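Local coordinates for protein lipid binding hydrolase (Escherichia coli, PDB 2IF6) that is of unconfirmed function but may act as a lipid-binding hydrolase of the permuted papain-like amidase type, at residues A[5-16]-A[63-74]; A[25-33]-A[163-171]. All coordinates share one frame; numbering follows the deposited sequence.

Contact 1 of 2, residues A[5-16]-A[63-74]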
loop_
_atom_site.group_PDB
_atom_site.type_symbol
_atom_site.label_atom_id
_atom_site.label_comp_id
_atom_site.label_asym_id
_atom_site.label_seq_id
_atom_site.Cartn_x
_atom_site.Cartn_y
_atom_site.Cartn_z
ATOM N N PRO A 5 -14.596 9.123 5.546
ATOM C CA PRO A 5 -13.168 8.888 5.668
ATOM C C PRO A 5 -12.650 9.230 7.053
ATOM O O PRO A 5 -13.091 10.239 7.666
ATOM C CB PRO A 5 -12.548 9.817 4.595
ATOM C CG PRO A 5 -13.645 9.883 3.523
ATOM C CD PRO A 5 -14.926 9.920 4.340
ATOM N N GLN A 6 -11.788 8.362 7.560
ATOM C CA GLN A 6 -11.111 8.587 8.847
ATOM C C GLN A 6 -9.632 8.317 8.692
ATOM O O GLN A 6 -9.235 7.428 7.937
ATOM C CB GLN A 6 -11.702 7.690 9.955
ATOM C CG GLN A 6 -13.148 8.033 10.317
ATOM C CD GLN A 6 -13.841 6.982 11.198
ATOM O OE1 GLN A 6 -13.223 6.071 11.683
ATOM N NE2 GLN A 6 -15.146 7.127 11.388
ATOM N N THR A 7 -8.821 9.056 9.447
ATOM C CA THR A 7 -7.382 8.877 9.435
ATOM C C THR A 7 -7.045 7.426 9.799
ATOM O O THR A 7 -7.595 6.864 10.784
ATOM C CB THR A 7 -6.699 9.799 10.464
ATOM O OG1 THR A 7 -6.866 11.172 10.054
ATOM C CG2 THR A 7 -5.206 9.451 10.547
ATOM N N GLY A 8 -6.151 6.826 9.023
ATOM C CA GLY A 8 -5.859 5.419 9.179
ATOM C C GLY A 8 -6.557 4.456 8.218
ATOM O O GLY A 8 -6.077 3.334 8.082
ATOM N N ASP A 9 -7.676 4.848 7.581
ATOM C CA ASP A 9 -8.355 3.962 6.620
ATOM C C ASP A 9 -7.355 3.619 5.516
ATOM O O ASP A 9 -6.609 4.503 5.046
ATOM C CB ASP A 9 -9.601 4.616 5.965
ATOM C CG ASP A 9 -10.727 4.845 6.937
ATOM O OD1 ASP A 9 -10.644 4.385 8.132
ATOM O OD2 ASP A 9 -11.700 5.505 6.505
ATOM N N ILE A 10 -7.291 2.357 5.147
ATOM C CA ILE A 10 -6.311 1.941 4.145
ATOM C C ILE A 10 -7.062 1.726 2.858
ATOM O O ILE A 10 -8.041 0.986 2.835
ATOM C CB ILE A 10 -5.563 0.666 4.581
ATOM C CG1 ILE A 10 -4.958 0.880 5.992
ATOM C CG2 ILE A 10 -4.463 0.322 3.550
ATOM C CD1 ILE A 10 -4.397 -0.421 6.673
ATOM N N ILE A 11 -6.591 2.358 1.786
ATOM C CA ILE A 11 -7.337 2.369 0.543
ATOM C C ILE A 11 -6.518 1.674 -0.558
ATOM O O ILE A 11 -5.296 1.818 -0.581
ATOM C CB ILE A 11 -7.749 3.834 0.167
ATOM C CG1 ILE A 11 -8.698 3.846 -1.049
ATOM C CG2 ILE A 11 -6.532 4.735 0.010
ATOM C CD1 ILE A 11 -9.485 5.116 -1.239
ATOM N N PHE A 12 -7.192 0.952 -1.462
ATOM C CA PHE A 12 -6.503 0.099 -2.446
ATOM C C PHE A 12 -7.096 0.419 -3.821
ATOM O O PHE A 12 -8.283 0.762 -3.926
ATOM C CB PHE A 12 -6.734 -1.386 -2.114
ATOM C CG PHE A 12 -6.239 -1.806 -0.738
ATOM C CD1 PHE A 12 -5.041 -2.469 -0.610
ATOM C CD2 PHE A 12 -6.990 -1.551 0.421
ATOM C CE1 PHE A 12 -4.562 -2.841 0.651
ATOM C CE2 PHE A 12 -6.483 -1.954 1.714
ATOM C CZ PHE A 12 -5.319 -2.607 1.780
ATOM N N GLN A 13 -6.274 0.304 -4.863
ATOM C CA GLN A 13 -6.719 0.546 -6.209
ATOM C C GLN A 13 -5.853 -0.277 -7.160
ATOM O O GLN A 13 -4.852 -0.872 -6.747
ATOM C CB GLN A 13 -6.608 2.052 -6.544
ATOM C CG GLN A 13 -5.159 2.543 -6.696
ATOM C CD GLN A 13 -5.003 4.026 -7.001
ATOM O OE1 GLN A 13 -3.885 4.454 -7.220
ATOM N NE2 GLN A 13 -6.098 4.803 -7.037
ATOM N N ILE A 14 -6.237 -0.241 -8.429
ATOM C CA ILE A 14 -5.454 -0.808 -9.515
ATOM C C ILE A 14 -4.625 0.316 -10.111
ATOM O O ILE A 14 -5.164 1.258 -10.737
ATOM C CB ILE A 14 -6.354 -1.354 -10.655
ATOM C CG1 ILE A 14 -7.409 -2.342 -10.137
ATOM C CG2 ILE A 14 -5.489 -1.999 -11.744
ATOM C CD1 ILE A 14 -8.432 -2.680 -11.223
ATOM N N SER A 15 -3.320 0.226 -9.911
ATOM C CA SER A 15 -2.363 1.149 -10.529
ATOM C C SER A 15 -2.440 1.092 -12.083
ATOM O O SER A 15 -2.688 0.024 -12.662
ATOM C CB SER A 15 -0.951 0.785 -10.071
ATOM O OG SER A 15 0.013 1.491 -10.823
ATOM N N ARG A 16 -2.230 2.237 -12.728
ATOM C CA ARG A 16 -2.094 2.303 -14.198
ATOM C C ARG A 16 -0.622 2.214 -14.673
ATOM O O ARG A 16 -0.346 2.265 -15.880
ATOM C CB ARG A 16 -2.700 3.583 -14.738
ATOM C CG ARG A 16 -4.210 3.708 -14.622
ATOM C CD ARG A 16 -4.568 5.128 -15.011
ATOM N NE ARG A 16 -5.835 5.552 -14.434
ATOM C CZ ARG A 16 -6.950 5.778 -15.130
ATOM N NH1 ARG A 16 -6.954 5.644 -16.455
ATOM N NH2 ARG A 16 -8.065 6.153 -14.498
ATOM N N ALA A 63 -9.165 8.955 -8.776
ATOM C CA ALA A 63 -9.263 9.199 -10.232
ATOM C C ALA A 63 -8.087 8.543 -10.944
ATOM O O ALA A 63 -8.189 8.134 -12.092
ATOM C CB ALA A 63 -9.266 10.722 -10.503
ATOM N N HIS A 64 -6.962 8.453 -10.253
ATOM C CA HIS A 64 -5.760 7.838 -10.815
ATOM C C HIS A 64 -5.842 6.299 -10.911
ATOM O O HIS A 64 -5.066 5.673 -11.637
ATOM C CB HIS A 64 -4.524 8.264 -10.018
ATOM C CG HIS A 64 -3.953 9.588 -10.435
ATOM N ND1 HIS A 64 -3.487 10.516 -9.528
ATOM C CD2 HIS A 64 -3.752 10.129 -11.661
ATOM C CE1 HIS A 64 -3.033 11.574 -10.176
ATOM N NE2 HIS A 64 -3.185 11.366 -11.472
ATOM N N GLY A 65 -6.778 5.686 -10.201
ATOM C CA GLY A 65 -6.906 4.232 -10.243
ATOM C C GLY A 65 -7.587 3.831 -11.531
ATOM O O GLY A 65 -8.406 4.576 -12.055
ATOM N N GLU A 66 -7.247 2.666 -12.059
ATOM C CA GLU A 66 -7.941 2.174 -13.241
ATOM C C GLU A 66 -9.451 2.060 -12.990
ATOM O O GLU A 66 -9.906 1.468 -11.984
ATOM C CB GLU A 66 -7.370 0.840 -13.656
ATOM C CG GLU A 66 -7.713 0.420 -15.085
ATOM C CD GLU A 66 -7.173 -0.977 -15.370
ATOM O OE1 GLU A 66 -6.064 -1.096 -15.950
ATOM O OE2 GLU A 66 -7.842 -1.955 -14.963
ATOM N N LYS A 67 -10.219 2.667 -13.891
ATOM C CA LYS A 67 -11.680 2.671 -13.826
ATOM C C LYS A 67 -12.248 3.331 -12.557
ATOM O O LYS A 67 -13.449 3.206 -12.286
ATOM C CB LYS A 67 -12.224 1.246 -13.999
ATOM C CG LYS A 67 -12.114 0.689 -15.441
ATOM C CD LYS A 67 -13.307 1.124 -16.281
ATOM C CE LYS A 67 -13.200 0.532 -17.685
ATOM N NZ LYS A 67 -13.204 1.646 -18.706
ATOM N N GLY A 68 -11.405 4.062 -11.816
ATOM C CA GLY A 68 -11.830 4.724 -10.578
ATOM C C GLY A 68 -12.168 3.771 -9.429
ATOM O O GLY A 68 -12.789 4.197 -8.436
ATOM N N LYS A 69 -11.815 2.482 -9.568
ATOM C CA LYS A 69 -12.211 1.465 -8.591
ATOM C C LYS A 69 -11.365 1.604 -7.333
ATOM O O LYS A 69 -10.163 1.915 -7.410
ATOM C CB LYS A 69 -12.021 0.060 -9.123
ATOM C CG LYS A 69 -12.906 -0.271 -10.303
ATOM C CD LYS A 69 -12.668 -1.738 -10.649
ATOM C CE LYS A 69 -13.539 -2.156 -11.794
ATOM N NZ LYS A 69 -13.450 -3.647 -11.966
ATOM N N TYR A 70 -11.988 1.371 -6.179
ATOM C CA TYR A 70 -11.249 1.400 -4.921
ATOM C C TYR A 70 -12.030 0.625 -3.867
ATOM O O TYR A 70 -13.257 0.415 -3.984
ATOM C CB TYR A 70 -10.943 2.860 -4.452
ATOM C CG TYR A 70 -12.155 3.640 -3.972
ATOM C CD1 TYR A 70 -12.532 3.634 -2.623
ATOM C CD2 TYR A 70 -12.940 4.377 -4.879
ATOM C CE1 TYR A 70 -13.655 4.336 -2.191
ATOM C CE2 TYR A 70 -14.062 5.100 -4.465
ATOM C CZ TYR A 70 -14.421 5.066 -3.120
ATOM O OH TYR A 70 -15.534 5.774 -2.713
ATOM N N VAL A 71 -11.307 0.207 -2.842
ATOM C CA VAL A 71 -11.917 -0.428 -1.666
ATOM C C VAL A 71 -11.148 0.100 -0.482
ATOM O O VAL A 71 -9.934 0.394 -0.598
ATOM C CB VAL A 71 -11.843 -1.973 -1.728
ATOM C CG1 VAL A 71 -10.421 -2.448 -1.921
ATOM C CG2 VAL A 71 -12.453 -2.611 -0.452
ATOM N N VAL A 72 -11.842 0.255 0.646
ATOM C CA VAL A 72 -11.243 0.841 1.836
ATOM C C VAL A 72 -11.360 -0.127 2.995
ATOM O O VAL A 72 -12.445 -0.636 3.250
ATOM C CB VAL A 72 -11.959 2.164 2.222
ATOM C CG1 VAL A 72 -11.301 2.751 3.448
ATOM C CG2 VAL A 72 -11.887 3.189 1.046
ATOM N N ARG A 73 -10.257 -0.361 3.710
ATOM C CA ARG A 73 -10.290 -1.191 4.914
ATOM C C ARG A 73 -10.043 -0.321 6.149
ATOM O O ARG A 73 -9.332 0.689 6.083
ATOM C CB ARG A 73 -9.224 -2.279 4.837
ATOM C CG ARG A 73 -9.397 -3.185 3.617
ATOM C CD ARG A 73 -10.395 -4.293 3.909
ATOM N NE ARG A 73 -9.768 -5.496 4.428
ATOM C CZ ARG A 73 -10.441 -6.612 4.689
ATOM N NH1 ARG A 73 -11.762 -6.668 4.472
ATOM N NH2 ARG A 73 -9.800 -7.669 5.181
ATOM N N ARG A 74 -10.633 -0.703 7.266
ATOM C CA ARG A 74 -10.422 0.023 8.524
ATOM C C ARG A 74 -10.294 -0.944 9.674
ATOM O O ARG A 74 -10.912 -2.014 9.664
ATOM C CB ARG A 74 -11.636 0.960 8.773
ATOM C CG ARG A 74 -11.645 1.613 10.188
ATOM C CD ARG A 74 -12.874 2.524 10.405
ATOM N NE ARG A 74 -12.981 3.530 9.342
ATOM C CZ ARG A 74 -14.085 4.214 9.061
ATOM N NH1 ARG A 74 -15.186 4.022 9.811
ATOM N NH2 ARG A 74 -14.074 5.118 8.072
HETATM O O HOH W 1 -9.062 4.339 -7.269
HETATM O O HOH W 2 -8.527 1.343 -9.477
HETATM O O HOH W 3 -3.494 -0.976 -15.134
HETATM O O HOH W 4 -2.471 4.750 -11.288
#
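R74 grips D9 side-on at one end of an antiparallel strand pair, NE giving 2.8 Å to OD1 and NH2 giving 2.9 Å to OD2, the second bond almost straight at 177°. The Q6 amide stacks on the same guanidinium, planes 15° apart, with OE1 over its centre 3.3 Å from CZ. OD2 also accepts from Q6 N and W3 NE1. R16, which with R74 has the most surface buried here, holds the loop past the other end: extended from CG to NE, it reaches the backbone of 63-65, where NE donates 2.9 Å to H64 O from above the carbonyl plane, while NH2 makes only weak bonds to A63 O and G65 O. Next to it I14 lays CB and CG2 against E66 CB, both at 3.9 Å, and its carbonyl receives E66 N. One water joins Q13 NE2, which also bonds W61 O, to K69 O; a second accepts from I14 N and donates to E66 O and K69 O. In the middle, I10-R73 and F12-V71 are hydrogen-bonded pairs, I11-V72 a non-hydrogen-bonded one. This is an antiparallel strand pair inside the six-stranded sheet of a permuted papain-like fold.

Contact 2 of 2, residues A[25-33]-A[163-171]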
loop_
_atom_site.group_PDB
_atom_site.type_symbol
_atom_site.label_atom_id
_atom_site.label_comp_id
_atom_site.label_asym_id
_atom_site.label_seq_id
_atom_site.Cartn_x
_atom_site.Cartn_y
_atom_site.Cartn_z
ATOM N N LEU A 25 -0.350 -10.313 -10.604
ATOM C CA LEU A 25 -0.090 -11.722 -10.861
ATOM C C LEU A 25 0.765 -12.395 -9.785
ATOM O O LEU A 25 0.417 -13.456 -9.288
ATOM C CB LEU A 25 0.605 -11.838 -12.209
ATOM C CG LEU A 25 -0.252 -11.730 -13.465
ATOM C CD1 LEU A 25 0.724 -11.756 -14.621
ATOM C CD2 LEU A 25 -1.257 -12.884 -13.533
ATOM N N ALA A 26 1.898 -11.785 -9.441
ATOM C CA ALA A 26 2.791 -12.310 -8.420
ATOM C C ALA A 26 2.117 -12.420 -7.032
ATOM O O ALA A 26 2.502 -13.258 -6.190
ATOM C CB ALA A 26 4.031 -11.426 -8.325
ATOM N N THR A 27 1.156 -11.536 -6.771
ATOM C CA THR A 27 0.633 -11.457 -5.389
ATOM C C THR A 27 -0.770 -12.012 -5.270
ATOM O O THR A 27 -1.362 -11.960 -4.156
ATOM C CB THR A 27 0.584 -10.028 -4.856
ATOM O OG1 THR A 27 -0.380 -9.279 -5.611
ATOM C CG2 THR A 27 1.981 -9.357 -4.872
ATOM N N HIS A 28 -1.269 -12.522 -6.403
ATOM C CA HIS A 28 -2.601 -13.099 -6.622
ATOM C C HIS A 28 -3.692 -12.128 -6.215
ATOM O O HIS A 28 -4.536 -12.442 -5.378
ATOM C CB HIS A 28 -2.780 -14.464 -5.919
ATOM C CG HIS A 28 -1.977 -15.580 -6.525
ATOM N ND1 HIS A 28 -2.152 -16.904 -6.159
ATOM C CD2 HIS A 28 -0.983 -15.571 -7.444
ATOM C CE1 HIS A 28 -1.305 -17.659 -6.844
ATOM N NE2 HIS A 28 -0.584 -16.875 -7.630
ATOM N N SER A 29 -3.668 -10.930 -6.771
ATOM C CA SER A 29 -4.461 -9.859 -6.184
ATOM C C SER A 29 -4.919 -8.950 -7.286
ATOM O O SER A 29 -4.237 -8.843 -8.310
ATOM C CB SER A 29 -3.587 -9.055 -5.187
ATOM O OG SER A 29 -4.315 -7.964 -4.624
ATOM N N ASP A 30 -6.062 -8.306 -7.066
ATOM C CA ASP A 30 -6.494 -7.150 -7.814
ATOM C C ASP A 30 -5.788 -5.837 -7.438
ATOM O O ASP A 30 -5.867 -4.882 -8.183
ATOM C CB ASP A 30 -7.993 -6.949 -7.601
ATOM C CG ASP A 30 -8.839 -8.074 -8.221
ATOM O OD1 ASP A 30 -8.371 -8.676 -9.225
ATOM O OD2 ASP A 30 -9.971 -8.324 -7.692
ATOM N N TYR A 31 -5.145 -5.767 -6.281
ATOM C CA TYR A 31 -4.661 -4.485 -5.758
ATOM C C TYR A 31 -3.212 -4.306 -6.137
ATOM O O TYR A 31 -2.375 -5.166 -5.831
ATOM C CB TYR A 31 -4.786 -4.408 -4.215
ATOM C CG TYR A 31 -6.130 -4.884 -3.771
ATOM C CD1 TYR A 31 -7.271 -4.419 -4.402
ATOM C CD2 TYR A 31 -6.266 -5.863 -2.773
ATOM C CE1 TYR A 31 -8.533 -4.891 -4.066
ATOM C CE2 TYR A 31 -7.526 -6.332 -2.434
ATOM C CZ TYR A 31 -8.640 -5.826 -3.099
ATOM O OH TYR A 31 -9.886 -6.246 -2.788
ATOM N N SER A 32 -2.907 -3.191 -6.769
ATOM C CA SER A 32 -1.528 -2.924 -7.100
ATOM C C SER A 32 -1.011 -1.582 -6.582
ATOM O O SER A 32 0.146 -1.201 -6.874
ATOM C CB SER A 32 -1.325 -3.097 -8.618
ATOM O OG SER A 32 -2.128 -2.181 -9.331
ATOM N N HIS A 33 -1.850 -0.857 -5.825
ATOM C CA HIS A 33 -1.386 0.341 -5.119
ATOM C C HIS A 33 -2.205 0.537 -3.857
ATOM O O HIS A 33 -3.360 0.133 -3.822
ATOM C CB HIS A 33 -1.500 1.580 -6.005
ATOM C CG HIS A 33 -0.855 2.803 -5.420
ATOM N ND1 HIS A 33 0.416 2.788 -4.873
ATOM C CD2 HIS A 33 -1.310 4.076 -5.294
ATOM C CE1 HIS A 33 0.717 4.009 -4.445
ATOM N NE2 HIS A 33 -0.316 4.805 -4.678
ATOM N N VAL A 163 6.243 -6.864 1.886
ATOM C CA VAL A 163 4.812 -6.833 2.267
ATOM C C VAL A 163 4.030 -6.361 1.056
ATOM O O VAL A 163 4.266 -5.253 0.565
ATOM C CB VAL A 163 4.537 -5.859 3.441
ATOM C CG1 VAL A 163 3.015 -5.755 3.716
ATOM C CG2 VAL A 163 5.243 -6.341 4.671
ATOM N N SER A 164 3.094 -7.164 0.576
ATOM C CA SER A 164 2.308 -6.756 -0.599
ATOM C C SER A 164 1.043 -5.949 -0.211
ATOM O O SER A 164 0.629 -5.948 0.967
ATOM C CB SER A 164 1.926 -7.980 -1.408
ATOM O OG SER A 164 1.027 -8.800 -0.671
ATOM N N PRO A 165 0.431 -5.259 -1.192
ATOM C CA PRO A 165 -0.878 -4.678 -0.925
ATOM C C PRO A 165 -1.888 -5.749 -0.513
ATOM O O PRO A 165 -2.631 -5.520 0.440
ATOM C CB PRO A 165 -1.271 -4.033 -2.261
ATOM C CG PRO A 165 0.053 -3.758 -2.915
ATOM C CD PRO A 165 0.936 -4.907 -2.536
ATOM N N GLN A 166 -1.931 -6.897 -1.205
ATOM C CA GLN A 166 -2.864 -7.970 -0.786
ATOM C C GLN A 166 -2.618 -8.401 0.669
ATOM O O GLN A 166 -3.573 -8.659 1.424
ATOM C CB GLN A 166 -2.777 -9.194 -1.731
ATOM C CG GLN A 166 -3.896 -10.252 -1.515
ATOM C CD GLN A 166 -5.327 -9.714 -1.717
ATOM O OE1 GLN A 166 -5.631 -9.100 -2.727
ATOM N NE2 GLN A 166 -6.213 -9.972 -0.742
ATOM N N ALA A 167 -1.351 -8.495 1.065
ATOM C CA ALA A 167 -1.030 -8.867 2.445
ATOM C C ALA A 167 -1.633 -7.888 3.451
ATOM O O ALA A 167 -2.213 -8.331 4.428
ATOM C CB ALA A 167 0.425 -9.018 2.657
ATOM N N VAL A 168 -1.547 -6.578 3.192
ATOM C CA VAL A 168 -2.144 -5.596 4.114
ATOM C C VAL A 168 -3.648 -5.751 4.106
ATOM O O VAL A 168 -4.299 -5.768 5.147
ATOM C CB VAL A 168 -1.804 -4.148 3.727
ATOM C CG1 VAL A 168 -2.487 -3.149 4.707
ATOM C CG2 VAL A 168 -0.279 -3.982 3.683
ATOM N N PHE A 169 -4.216 -5.916 2.913
ATOM C CA PHE A 169 -5.660 -6.048 2.830
ATOM C C PHE A 169 -6.189 -7.155 3.718
ATOM O O PHE A 169 -7.227 -6.990 4.359
ATOM C CB PHE A 169 -6.088 -6.344 1.380
ATOM C CG PHE A 169 -7.578 -6.367 1.190
ATOM C CD1 PHE A 169 -8.252 -5.201 0.788
ATOM C CD2 PHE A 169 -8.317 -7.533 1.407
ATOM C CE1 PHE A 169 -9.611 -5.186 0.630
ATOM C CE2 PHE A 169 -9.709 -7.526 1.242
ATOM C CZ PHE A 169 -10.358 -6.360 0.854
ATOM N N ASP A 170 -5.499 -8.292 3.724
ATOM C CA ASP A 170 -5.937 -9.513 4.405
ATOM C C ASP A 170 -5.530 -9.550 5.874
ATOM O O ASP A 170 -5.687 -10.595 6.547
ATOM C CB ASP A 170 -5.295 -10.708 3.716
ATOM C CG ASP A 170 -5.962 -11.053 2.399
ATOM O OD1 ASP A 170 -7.154 -10.713 2.197
ATOM O OD2 ASP A 170 -5.279 -11.705 1.601
ATOM N N ALA A 171 -4.988 -8.443 6.367
ATOM C CA ALA A 171 -4.652 -8.330 7.785
ATOM C C ALA A 171 -5.897 -8.631 8.658
ATOM O O ALA A 171 -7.016 -8.229 8.294
ATOM C CB ALA A 171 -4.099 -6.965 8.076
HETATM O O HOH W 5 -1.184 -7.029 -3.990
HETATM O O HOH W 6 -7.642 -9.069 -4.533
#
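Y31 and Q166 meet obliquely where the loop after helix 20-27 passes the short helix 165-169. The tyrosine ring and the glutamine amide lie 25° apart in plane, and OE1 approaches Y31 CD2 to 3.3 Å. Q166 starts out trans (chi1 -170°), then bends at chi2, which folds its amide back toward S29. There S29 OG donates to Q166 OE1 over 2.6 Å, in the carbonyl plane and on a lone pair. The same hydroxyl accepts from Y31 N in an ST turn, so one serine both shapes the loop and ties it to the helix. Water 6 adds a second donor to OE1 and accepts from D30 N, while Q166 NE2 gives a nearly straight bond to D170 OD2. Both ends of the amide are thereby engaged, which should fix its rotation.

Beyond the glutamine, Y31 sets its CE2 over one face of the F169 ring, 3.5 Å from CD1. The planes are inclined by 31°, and the hydroxyl oxygen comes near F169 CE1. At the root of the tyrosine, Y31 CB rests on P165 CB at 4.0 Å; separately, T27 CG2 touches S164 CB. Water 5 links T27 OG1, which also bonds I23 O within its own helix, to Y31 O and Q166 N. S164 OG accepts from A167 N, an N-cap bond that starts helix 165-169. F169 also makes a cation-pi contact with R73, and the Y31 ring meets that of F12.

The arrangement is a helix closed by a Schellman motif at H28 and an ST-turn loop, packed on an N-capped helix; the loop leads to H33, whose place beside C112 and E48 is consistent with a papain-like Cys-His-Glu triad.

Overall arrangement
Contacts 1 and 2 lie with their centres about 13 Å apart and meet directly, their segments alternating along the chain. S15 N and S32 OG, 2.7 Å apart, probably form a hydrogen bond between the end of 5-16 and the loop of 25-33; R73 NH2 and F169 O, at 2.8 Å, probably form another from strand 70-75 to helix 165-169. F12 CE1 also packs 3.3 Å from P165 O. In a classic beta bulge S32 and H33 both face Q13. H33 of the possible triad belongs to contact 2 and Q13 of contact 1 touches it, so both reach this site. The example illustrates how an inner strand of the sheet can connect distant segments beside a possible active site.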